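Local coordinates for LINE-1 retrotransposable element ORF1 protein (PDB 2W7A) that binds single-stranded RNA and DNA as a nucleic acid chaperone essential for LINE-1 retrotransposition, this chain being its central RNA recognition motif domain, at residues A[6-11]-A[63-68]; A[32-37]-A[76-81]; A[43-48]-A[67-72]. All coordinates share one frame; numbering follows the deposited sequence. Where two conformers were deposited one is given.

Contact 1: residues A[6-11]-A[63-68]; sequences LRLIGV and RHIIVR
Arg7 and His64 meet on one face of the antiparallel pair of strands 5-9 and 64-69, the two central strands of the RNA recognition motif sheet. Arg7 NH1 donates to His64 ND1 (3.2 Å) with the guanidinium and imidazole planes turned 72° apart, and each partner stands out of the other's plane. Over one face of the imidazole lies Ile9, whose CG1 sits 3.7 Å from the ring centroid. Ile66 runs alongside Arg7, its CD1 3.4 Å from Arg7 CG and over one face of the guanidinium. Arg7 NE forms a salt bridge with Asp100, so NE and NH1 each have an acceptor. Replacing His64 by alanine is likely to cost Arg7 NH1 this acceptor and to strip Ile9 of the ring that covers it.

The opposite face is apolar. Leu8 and Ile65 run side by side, CD2 to CD1 at 3.9 Å, and Val11 crosses the same Ile65 CD1 at about a right angle. One water takes the N-H of Val11 and donates to the carbonyls of Leu8 and Arg63, tying the strand ends. With Arg7 NH1 as donor, ND1 acts as the acceptor, consistent with an imidazole whose proton, if it is neutral, sits on NE2.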
loop_
_atom_site.group_PDB
_atom_site.type_symbol
_atom_site.label_atom_id
_atom_site.label_comp_id
_atom_site.label_asym_id
_atom_site.label_seq_id
_atom_site.Cartn_x
_atom_site.Cartn_y
_atom_site.Cartn_z
ATOM N N LEU A 6 5.034 -5.578 -0.026
ATOM C CA LEU A 6 5.509 -4.284 -0.441
ATOM C C LEU A 6 5.288 -3.250 0.618
ATOM O O LEU A 6 4.540 -3.488 1.580
ATOM C CB LEU A 6 4.920 -3.860 -1.744
ATOM C CG LEU A 6 3.479 -3.615 -1.918
ATOM C CD1 LEU A 6 2.974 -2.363 -1.234
ATOM C CD2 LEU A 6 3.141 -3.477 -3.444
ATOM N N ARG A 7 5.979 -2.129 0.458
ATOM C CA ARG A 7 5.851 -0.976 1.317
ATOM C C ARG A 7 5.076 0.118 0.584
ATOM O O ARG A 7 5.404 0.483 -0.539
ATOM C CB ARG A 7 7.232 -0.416 1.724
ATOM C CG ARG A 7 7.962 -1.273 2.720
ATOM C CD ARG A 7 9.421 -0.816 2.983
ATOM N NE ARG A 7 10.044 -1.742 3.931
ATOM C CZ ARG A 7 10.027 -1.628 5.260
ATOM N NH1 ARG A 7 9.494 -0.582 5.869
ATOM N NH2 ARG A 7 10.613 -2.554 6.005
ATOM N N LEU A 8 4.101 0.670 1.271
ATOM C CA LEU A 8 3.312 1.812 0.839
ATOM C C LEU A 8 3.784 2.992 1.675
ATOM O O LEU A 8 3.667 2.988 2.917
ATOM C CB LEU A 8 1.844 1.490 1.047
ATOM C CG LEU A 8 0.814 2.556 0.992
ATOM C CD1 LEU A 8 0.877 3.338 -0.321
ATOM C CD2 LEU A 8 -0.568 1.839 1.204
ATOM N N ILE A 9 4.328 3.984 0.996
ATOM C CA ILE A 9 5.051 5.102 1.628
ATOM C C ILE A 9 4.302 6.406 1.418
ATOM O O ILE A 9 3.795 6.650 0.309
ATOM C CB ILE A 9 6.469 5.213 1.017
ATOM C CG1 ILE A 9 7.243 3.925 1.277
ATOM C CG2 ILE A 9 7.168 6.458 1.493
ATOM C CD1 ILE A 9 8.630 3.889 0.647
ATOM N N GLY A 10 4.206 7.234 2.462
ATOM C CA GLY A 10 3.571 8.546 2.347
ATOM C C GLY A 10 2.103 8.703 2.670
ATOM O O GLY A 10 1.565 9.764 2.443
ATOM N N VAL A 11 1.458 7.669 3.227
ATOM C CA VAL A 11 0.066 7.750 3.586
ATOM C C VAL A 11 -0.012 8.434 4.949
ATOM O O VAL A 11 0.588 7.973 5.899
ATOM C CB VAL A 11 -0.587 6.370 3.642
ATOM C CG1 VAL A 11 -2.048 6.474 4.073
ATOM C CG2 VAL A 11 -0.419 5.638 2.289
ATOM N N ARG A 63 4.597 6.336 9.283
ATOM C CA ARG A 63 5.082 4.982 9.110
ATOM C C ARG A 63 4.735 4.455 7.736
ATOM O O ARG A 63 3.656 4.772 7.178
ATOM C CB ARG A 63 4.495 4.068 10.159
ATOM C CG ARG A 63 4.999 4.374 11.571
ATOM C CD ARG A 63 4.212 3.636 12.601
ATOM N NE ARG A 63 2.865 4.083 12.641
ATOM C CZ ARG A 63 1.942 3.567 13.403
ATOM N NH1 ARG A 63 2.211 2.527 14.162
ATOM N NH2 ARG A 63 0.736 4.132 13.396
ATOM N N HIS A 64 5.615 3.601 7.211
ATOM C CA HIS A 64 5.263 2.810 6.056
ATOM C C HIS A 64 4.161 1.836 6.412
ATOM O O HIS A 64 4.003 1.462 7.571
ATOM C CB HIS A 64 6.472 2.012 5.565
ATOM C CG HIS A 64 7.626 2.839 5.096
ATOM N ND1 HIS A 64 8.806 2.286 4.638
ATOM C CD2 HIS A 64 7.760 4.170 4.957
ATOM C CE1 HIS A 64 9.621 3.255 4.263
ATOM N NE2 HIS A 64 9.016 4.411 4.451
ATOM N N ILE A 65 3.385 1.443 5.410
ATOM C CA ILE A 65 2.404 0.412 5.544
ATOM C C ILE A 65 2.926 -0.805 4.775
ATOM O O ILE A 65 3.265 -0.702 3.564
ATOM C CB ILE A 65 1.038 0.869 4.959
ATOM C CG1 ILE A 65 0.427 2.023 5.750
ATOM C CG2 ILE A 65 0.040 -0.299 4.821
ATOM C CD1 ILE A 65 -0.699 2.768 5.040
ATOM N N ILE A 66 3.010 -1.953 5.452
ATOM C CA ILE A 66 3.421 -3.183 4.791
ATOM C C ILE A 66 2.180 -3.912 4.338
ATOM O O ILE A 66 1.268 -4.151 5.125
ATOM C CB ILE A 66 4.239 -4.089 5.742
ATOM C CG1 ILE A 66 5.399 -3.300 6.344
ATOM C CG2 ILE A 66 4.674 -5.341 5.017
ATOM C CD1 ILE A 66 6.235 -2.591 5.311
ATOM N N VAL A 67 2.159 -4.231 3.038
ATOM C CA VAL A 67 1.071 -4.931 2.402
ATOM C C VAL A 67 1.604 -6.308 1.962
ATOM O O VAL A 67 2.554 -6.408 1.176
ATOM C CB VAL A 67 0.528 -4.115 1.230
ATOM C CG1 VAL A 67 -0.670 -4.860 0.563
ATOM C CG2 VAL A 67 0.200 -2.691 1.651
ATOM N N ARG A 68 1.019 -7.378 2.513
ATOM C CA ARG A 68 1.489 -8.742 2.177
ATOM C C ARG A 68 0.455 -9.355 1.230
ATOM O O ARG A 68 -0.711 -9.435 1.533
ATOM C CB ARG A 68 1.636 -9.597 3.430
ATOM C CG ARG A 68 2.171 -11.007 3.142
ATOM C CD ARG A 68 2.552 -11.725 4.437
ATOM N NE ARG A 68 3.201 -13.003 4.200
ATOM C CZ ARG A 68 3.382 -13.941 5.130
ATOM N NH1 ARG A 68 2.968 -13.746 6.381
ATOM N NH2 ARG A 68 3.981 -15.082 4.805
HETATM O O HOH W 1 2.627 5.116 4.424
#

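Contact 2: residues A[32-37]-A[76-81]; sequences ENFPNL and EKMLRA
The backbones stay well apart, Phe34 CA and Ala81 CA being 7.7 Å from each other, where Phe34 separates helix 19-33 from the short helix 35-40 opposite helix 72-85. Side chains do nearly all the bridging, and no hydrogen bond joins the two segments. Phe34 directs its ring at the helix: CE1 reaches Ala81 CB at 3.9 Å, while CD2 on the other side of the ring meets the terminal methyl CE of Met78, a selenomethionine in this crystal. In the conformer given, the selenium lies 5.2 Å from the ring centroid and well off its normal, an oblique Met-aromatic contact. With CG of Met78 anti to its backbone N (chi1 172°) and the chain bent further out, CE is carried between Phe34 and Leu37. Leu37, in the first turn of helix 35-40, brings CD1 to 3.3 Å from Met78 CE, an unusually tight approach that is doubtful in detail, as Met78 was modelled in two conformers; Leu37 CD2 rests on Lys77 CD at 3.8 Å. One face of the Phe34 ring is covered by Asn33 CB, whose amide nitrogen ND2 donates to the carbonyls of Ile29 and Thr89. This packing belongs to the helical layer on one face of the RNA recognition motif sheet, where Phe34 and Met78 both touch Leu97 of strand 93-99 and Met78 also reaches Leu6 of strand 5-9.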
loop_
_atom_site.group_PDB
_atom_site.type_symbol
_atom_site.label_atom_id
_atom_site.label_comp_id
_atom_site.label_asym_id
_atom_site.label_seq_id
_atom_site.Cartn_x
_atom_site.Cartn_y
_atom_site.Cartn_z
ATOM N N GLU A 32 -7.860 3.936 -7.946
ATOM C CA GLU A 32 -7.398 5.242 -8.421
ATOM C C GLU A 32 -6.319 5.153 -9.485
ATOM O O GLU A 32 -6.193 6.097 -10.288
ATOM C CB GLU A 32 -6.960 6.107 -7.236
ATOM C CG GLU A 32 -6.639 7.556 -7.530
ATOM C CD GLU A 32 -6.524 8.441 -6.267
ATOM O OE1 GLU A 32 -7.063 8.045 -5.162
ATOM O OE2 GLU A 32 -5.907 9.550 -6.398
ATOM N N ASN A 33 -5.551 4.057 -9.490
ATOM C CA ASN A 33 -4.351 3.963 -10.296
ATOM C C ASN A 33 -4.228 2.819 -11.270
ATOM O O ASN A 33 -3.554 2.970 -12.298
ATOM C CB ASN A 33 -3.121 3.872 -9.379
ATOM C CG ASN A 33 -2.978 5.121 -8.505
ATOM O OD1 ASN A 33 -2.471 6.164 -8.967
ATOM N ND2 ASN A 33 -3.433 5.031 -7.252
ATOM N N PHE A 34 -4.886 1.700 -10.990
ATOM C CA PHE A 34 -4.615 0.441 -11.717
ATOM C C PHE A 34 -5.935 -0.186 -12.192
ATOM O O PHE A 34 -6.436 -1.160 -11.599
ATOM C CB PHE A 34 -3.894 -0.522 -10.810
ATOM C CG PHE A 34 -2.628 0.041 -10.212
ATOM C CD1 PHE A 34 -1.669 0.644 -11.024
ATOM C CD2 PHE A 34 -2.420 0.031 -8.837
ATOM C CE1 PHE A 34 -0.541 1.229 -10.468
ATOM C CE2 PHE A 34 -1.238 0.605 -8.296
ATOM C CZ PHE A 34 -0.336 1.197 -9.097
ATOM N N PRO A 35 -6.546 0.414 -13.219
ATOM C CA PRO A 35 -7.897 -0.010 -13.616
ATOM C C PRO A 35 -8.036 -1.466 -14.041
ATOM O O PRO A 35 -9.115 -2.038 -13.885
ATOM C CB PRO A 35 -8.255 0.994 -14.751
ATOM C CG PRO A 35 -6.870 1.429 -15.323
ATOM C CD PRO A 35 -6.040 1.525 -14.045
ATOM N N ASN A 36 -7.011 -2.043 -14.654
ATOM C CA ASN A 36 -7.159 -3.440 -15.044
ATOM C C ASN A 36 -7.122 -4.342 -13.824
ATOM O O ASN A 36 -7.877 -5.280 -13.729
ATOM C CB ASN A 36 -6.158 -3.786 -16.125
ATOM C CG ASN A 36 -6.541 -3.088 -17.477
ATOM O OD1 ASN A 36 -7.718 -2.949 -17.815
ATOM N ND2 ASN A 36 -5.577 -2.702 -18.197
ATOM N N LEU A 37 -6.275 -4.037 -12.866
ATOM C CA LEU A 37 -6.313 -4.771 -11.613
ATOM C C LEU A 37 -7.674 -4.557 -10.892
ATOM O O LEU A 37 -8.251 -5.499 -10.350
ATOM C CB LEU A 37 -5.139 -4.327 -10.742
ATOM C CG LEU A 37 -3.729 -4.681 -11.153
ATOM C CD1 LEU A 37 -2.802 -4.176 -10.027
ATOM C CD2 LEU A 37 -3.600 -6.167 -11.389
ATOM N N GLU A 76 4.613 -8.256 -7.487
ATOM C CA GLU A 76 5.570 -7.758 -8.475
ATOM C C GLU A 76 4.845 -7.004 -9.577
ATOM O O GLU A 76 5.378 -6.022 -10.106
ATOM C CB GLU A 76 6.385 -8.937 -9.053
ATOM C CG GLU A 76 7.314 -9.543 -8.017
ATOM C CD GLU A 76 8.214 -10.609 -8.500
ATOM O OE1 GLU A 76 8.304 -10.786 -9.732
ATOM O OE2 GLU A 76 8.772 -11.327 -7.613
ATOM N N LYS A 77 3.695 -7.497 -9.968
ATOM C CA LYS A 77 2.885 -6.790 -10.977
ATOM C C LYS A 77 2.539 -5.392 -10.502
ATOM O O LYS A 77 2.639 -4.404 -11.291
ATOM C CB LYS A 77 1.612 -7.573 -11.254
ATOM C CG LYS A 77 0.745 -7.081 -12.416
ATOM C CD LYS A 77 -0.473 -8.040 -12.621
ATOM C CE LYS A 77 -0.116 -9.508 -12.742
ATOM N NZ LYS A 77 -0.289 -10.287 -11.467
HETATM N N MSE A 78 2.075 -5.236 -9.248
HETATM C CA MSE A 78 1.729 -3.919 -8.734
HETATM C C MSE A 78 2.952 -2.994 -8.690
HETATM O O MSE A 78 2.879 -1.817 -9.042
HETATM C CB MSE A 78 1.157 -4.056 -7.313
HETATM C CG MSE A 78 0.944 -2.715 -6.628
HETATM SE SE MSE A 78 -0.685 -2.584 -5.576
HETATM C CE MSE A 78 -1.526 -3.334 -7.083
ATOM N N LEU A 79 4.084 -3.546 -8.243
ATOM C CA LEU A 79 5.299 -2.759 -8.187
ATOM C C LEU A 79 5.720 -2.274 -9.590
ATOM O O LEU A 79 6.104 -1.108 -9.773
ATOM C CB LEU A 79 6.399 -3.495 -7.470
ATOM C CG LEU A 79 6.278 -3.597 -5.979
ATOM C CD1 LEU A 79 7.365 -4.486 -5.426
ATOM C CD2 LEU A 79 6.342 -2.226 -5.323
ATOM N N ARG A 80 5.654 -3.165 -10.593
ATOM C CA ARG A 80 6.066 -2.811 -11.930
ATOM C C ARG A 80 5.125 -1.756 -12.464
ATOM O O ARG A 80 5.580 -0.828 -13.153
ATOM C CB ARG A 80 6.025 -4.049 -12.864
ATOM C CG ARG A 80 7.202 -4.997 -12.768
ATOM C CD ARG A 80 7.334 -5.771 -14.078
ATOM N NE ARG A 80 6.094 -6.426 -14.464
ATOM C CZ ARG A 80 5.629 -7.528 -13.874
ATOM N NH1 ARG A 80 6.340 -8.103 -12.957
ATOM N NH2 ARG A 80 4.497 -8.090 -14.286
ATOM N N ALA A 81 3.827 -1.912 -12.246
ATOM C CA ALA A 81 2.853 -0.935 -12.741
ATOM C C ALA A 81 3.121 0.446 -12.113
ATOM O O ALA A 81 3.070 1.475 -12.779
ATOM C CB ALA A 81 1.468 -1.424 -12.437
#

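Contact 3: residues A[43-48]-A[67-72]; sequences VQIQEI and VRFTKV
A classic beta bulge sets Gln46 and Glu47 of one strand opposite the single residue Arg68 of the other, in the antiparallel pairing of strand 45-51, an outermost strand of the RNA recognition motif sheet, with strand 64-69. Gln46 N donates to Arg68 O (2.9 Å), and Arg68 N returns a nearly straight bond to Glu47 O (3.0 Å, 178° at the hydrogen), so the extra residue is taken up between two bonds to one partner. Beyond the bulge, Ile45 and Phe69 form a non-hydrogen-bonded pair.

Their side chains run alongside each other on the inner face. Ile45 CG1 lies over the Phe69 ring, 4.1 Å from its centroid and displaced toward the rim, while its CG2 branch packs on Val67 CG1 at 3.6 Å. Val43 CG1 approaches the same ring from its edge. Further out, Met74, Lys75 and Met78 of helix 72-85 pack on Phe69, and Leu26 of helix 19-33 lies against Ile45, so both helices pack on this face.

The other face carries polar chains. The extended Arg68 passes the amide of Gln46, and Gln46 OE1 lies over one face of the guanidinium. Glu47 OE1 and Arg68 NH1 are, in the conformer given, 5.2 Å apart, which may give a weak attraction at most.

Where strand 64-69 ends and strand 45-51 begins, Thr70 leaves the extended conformation just before helix 72-85, and Lys71 takes the N-cap position. Thr70 OG1 is turned anti to its own carbonyl carbon (chi1 -57°), which brings it beside its backbone N, and one acceptor takes both donors: Gln44 O receives Thr70 N at 3.1 Å and, tilted 31° from the carbonyl plane, Thr70 OG1 at 2.7 Å.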
loop_
_atom_site.group_PDB
_atom_site.type_symbol
_atom_site.label_atom_id
_atom_site.label_comp_id
_atom_site.label_asym_id
_atom_site.label_seq_id
_atom_site.Cartn_x
_atom_site.Cartn_y
_atom_site.Cartn_z
ATOM N N VAL A 43 -6.743 -9.135 -6.623
ATOM C CA VAL A 43 -5.636 -8.791 -5.764
ATOM C C VAL A 43 -6.104 -9.330 -4.397
ATOM O O VAL A 43 -7.138 -8.934 -3.863
ATOM C CB VAL A 43 -5.391 -7.262 -5.703
ATOM C CG1 VAL A 43 -4.095 -6.929 -5.013
ATOM C CG2 VAL A 43 -5.481 -6.519 -7.092
ATOM N N GLN A 44 -5.356 -10.285 -3.863
ATOM C CA GLN A 44 -5.730 -11.003 -2.675
ATOM C C GLN A 44 -4.770 -10.502 -1.625
ATOM O O GLN A 44 -3.824 -11.151 -1.281
ATOM C CB GLN A 44 -5.583 -12.523 -2.941
ATOM C CG GLN A 44 -6.093 -12.959 -4.361
ATOM C CD GLN A 44 -5.799 -14.420 -4.713
ATOM O OE1 GLN A 44 -6.358 -15.325 -4.100
ATOM N NE2 GLN A 44 -4.945 -14.649 -5.714
ATOM N N ILE A 45 -4.991 -9.281 -1.171
ATOM C CA ILE A 45 -4.124 -8.711 -0.159
ATOM C C ILE A 45 -4.523 -9.483 1.090
ATOM O O ILE A 45 -5.721 -9.650 1.388
ATOM C CB ILE A 45 -4.285 -7.192 -0.141
ATOM C CG1 ILE A 45 -3.504 -6.622 -1.339
ATOM C CG2 ILE A 45 -3.758 -6.587 1.185
ATOM C CD1 ILE A 45 -3.884 -5.205 -1.767
ATOM N N GLN A 46 -3.531 -10.106 1.718
ATOM C CA GLN A 46 -3.699 -10.829 2.991
ATOM C C GLN A 46 -3.619 -10.054 4.316
ATOM O O GLN A 46 -4.381 -10.301 5.237
ATOM C CB GLN A 46 -2.589 -11.826 3.131
ATOM C CG GLN A 46 -2.729 -12.997 2.197
ATOM C CD GLN A 46 -1.688 -14.050 2.451
ATOM O OE1 GLN A 46 -0.649 -13.781 3.054
ATOM N NE2 GLN A 46 -1.962 -15.267 1.996
ATOM N N GLU A 47 -2.589 -9.244 4.484
ATOM C CA GLU A 47 -2.470 -8.443 5.697
ATOM C C GLU A 47 -1.979 -7.070 5.320
ATOM O O GLU A 47 -1.217 -6.953 4.398
ATOM C CB GLU A 47 -1.462 -9.059 6.657
ATOM C CG GLU A 47 -1.627 -8.559 8.087
ATOM C CD GLU A 47 -0.833 -9.369 9.058
ATOM O OE1 GLU A 47 0.123 -10.048 8.617
ATOM O OE2 GLU A 47 -1.171 -9.323 10.258
ATOM N N ILE A 48 -2.389 -6.070 6.094
ATOM C CA ILE A 48 -2.071 -4.646 5.846
ATOM C C ILE A 48 -1.809 -4.020 7.218
ATOM O O ILE A 48 -2.728 -3.964 8.019
ATOM C CB ILE A 48 -3.249 -3.788 5.224
ATOM C CG1 ILE A 48 -3.786 -4.334 3.913
ATOM C CG2 ILE A 48 -2.788 -2.335 4.976
ATOM C CD1 ILE A 48 -5.051 -3.674 3.475
ATOM N N VAL A 67 2.159 -4.231 3.038
ATOM C CA VAL A 67 1.071 -4.931 2.402
ATOM C C VAL A 67 1.604 -6.308 1.962
ATOM O O VAL A 67 2.554 -6.408 1.176
ATOM C CB VAL A 67 0.528 -4.115 1.230
ATOM C CG1 VAL A 67 -0.670 -4.860 0.563
ATOM C CG2 VAL A 67 0.200 -2.691 1.651
ATOM N N ARG A 68 1.019 -7.378 2.513
ATOM C CA ARG A 68 1.489 -8.742 2.177
ATOM C C ARG A 68 0.455 -9.355 1.230
ATOM O O ARG A 68 -0.711 -9.435 1.533
ATOM C CB ARG A 68 1.636 -9.597 3.430
ATOM C CG ARG A 68 2.171 -11.007 3.142
ATOM C CD ARG A 68 2.552 -11.725 4.437
ATOM N NE ARG A 68 3.201 -13.003 4.200
ATOM C CZ ARG A 68 3.382 -13.941 5.130
ATOM N NH1 ARG A 68 2.968 -13.746 6.381
ATOM N NH2 ARG A 68 3.981 -15.082 4.805
ATOM N N PHE A 69 0.921 -9.722 0.042
ATOM C CA PHE A 69 0.095 -10.288 -0.989
ATOM C C PHE A 69 0.098 -11.801 -0.869
ATOM O O PHE A 69 1.088 -12.388 -0.420
ATOM C CB PHE A 69 0.633 -9.890 -2.358
ATOM C CG PHE A 69 0.375 -8.476 -2.715
ATOM C CD1 PHE A 69 1.137 -7.463 -2.204
ATOM C CD2 PHE A 69 -0.621 -8.147 -3.589
ATOM C CE1 PHE A 69 0.903 -6.149 -2.548
ATOM C CE2 PHE A 69 -0.854 -6.824 -3.933
ATOM C CZ PHE A 69 -0.103 -5.842 -3.373
ATOM N N THR A 70 -1.013 -12.417 -1.252
ATOM C CA THR A 70 -1.082 -13.883 -1.297
ATOM C C THR A 70 -0.119 -14.425 -2.355
ATOM O O THR A 70 0.526 -15.477 -2.146
ATOM C CB THR A 70 -2.527 -14.322 -1.589
ATOM O OG1 THR A 70 -3.395 -13.771 -0.567
ATOM C CG2 THR A 70 -2.665 -15.832 -1.669
ATOM N N LYS A 71 -0.032 -13.707 -3.477
ATOM C CA LYS A 71 0.803 -14.141 -4.618
ATOM C C LYS A 71 1.957 -13.191 -4.846
ATOM O O LYS A 71 1.737 -11.990 -5.007
ATOM C CB LYS A 71 -0.034 -14.248 -5.899
ATOM C CG LYS A 71 -1.059 -15.420 -5.833
ATOM C CD LYS A 71 -1.777 -15.630 -7.146
ATOM C CE LYS A 71 -0.843 -16.145 -8.240
ATOM N NZ LYS A 71 -0.225 -17.451 -7.885
ATOM N N VAL A 72 3.175 -13.736 -4.849
ATOM C CA VAL A 72 4.351 -12.928 -5.145
ATOM C C VAL A 72 4.251 -12.319 -6.531
ATOM O O VAL A 72 4.643 -11.169 -6.753
ATOM C CB VAL A 72 5.649 -13.781 -4.986
ATOM C CG1 VAL A 72 6.895 -13.019 -5.386
ATOM C CG2 VAL A 72 5.741 -14.268 -3.547
#

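In the fold
Contacts 1 and 3 share strand 64-69, which strand 5-9 borders in contact 1 and strand 45-51 in contact 3. Contact 1 lies near the centre of the chain and is partly buried, with regular pairing; contact 3, at the sheet margin, is a surface contact whose register slips at a bulge and whose polar chains are largely exposed. Contact 2, also partly buried but centred about 11 Å from the centre of the chain, differs in joining its segments through side-chain packing, with no hydrogen bond. The three meet in one core: Leu6 touches Leu79 of contact 2 and Phe69 of contact 3, and the Met78 selenium packs on Phe69 CZ.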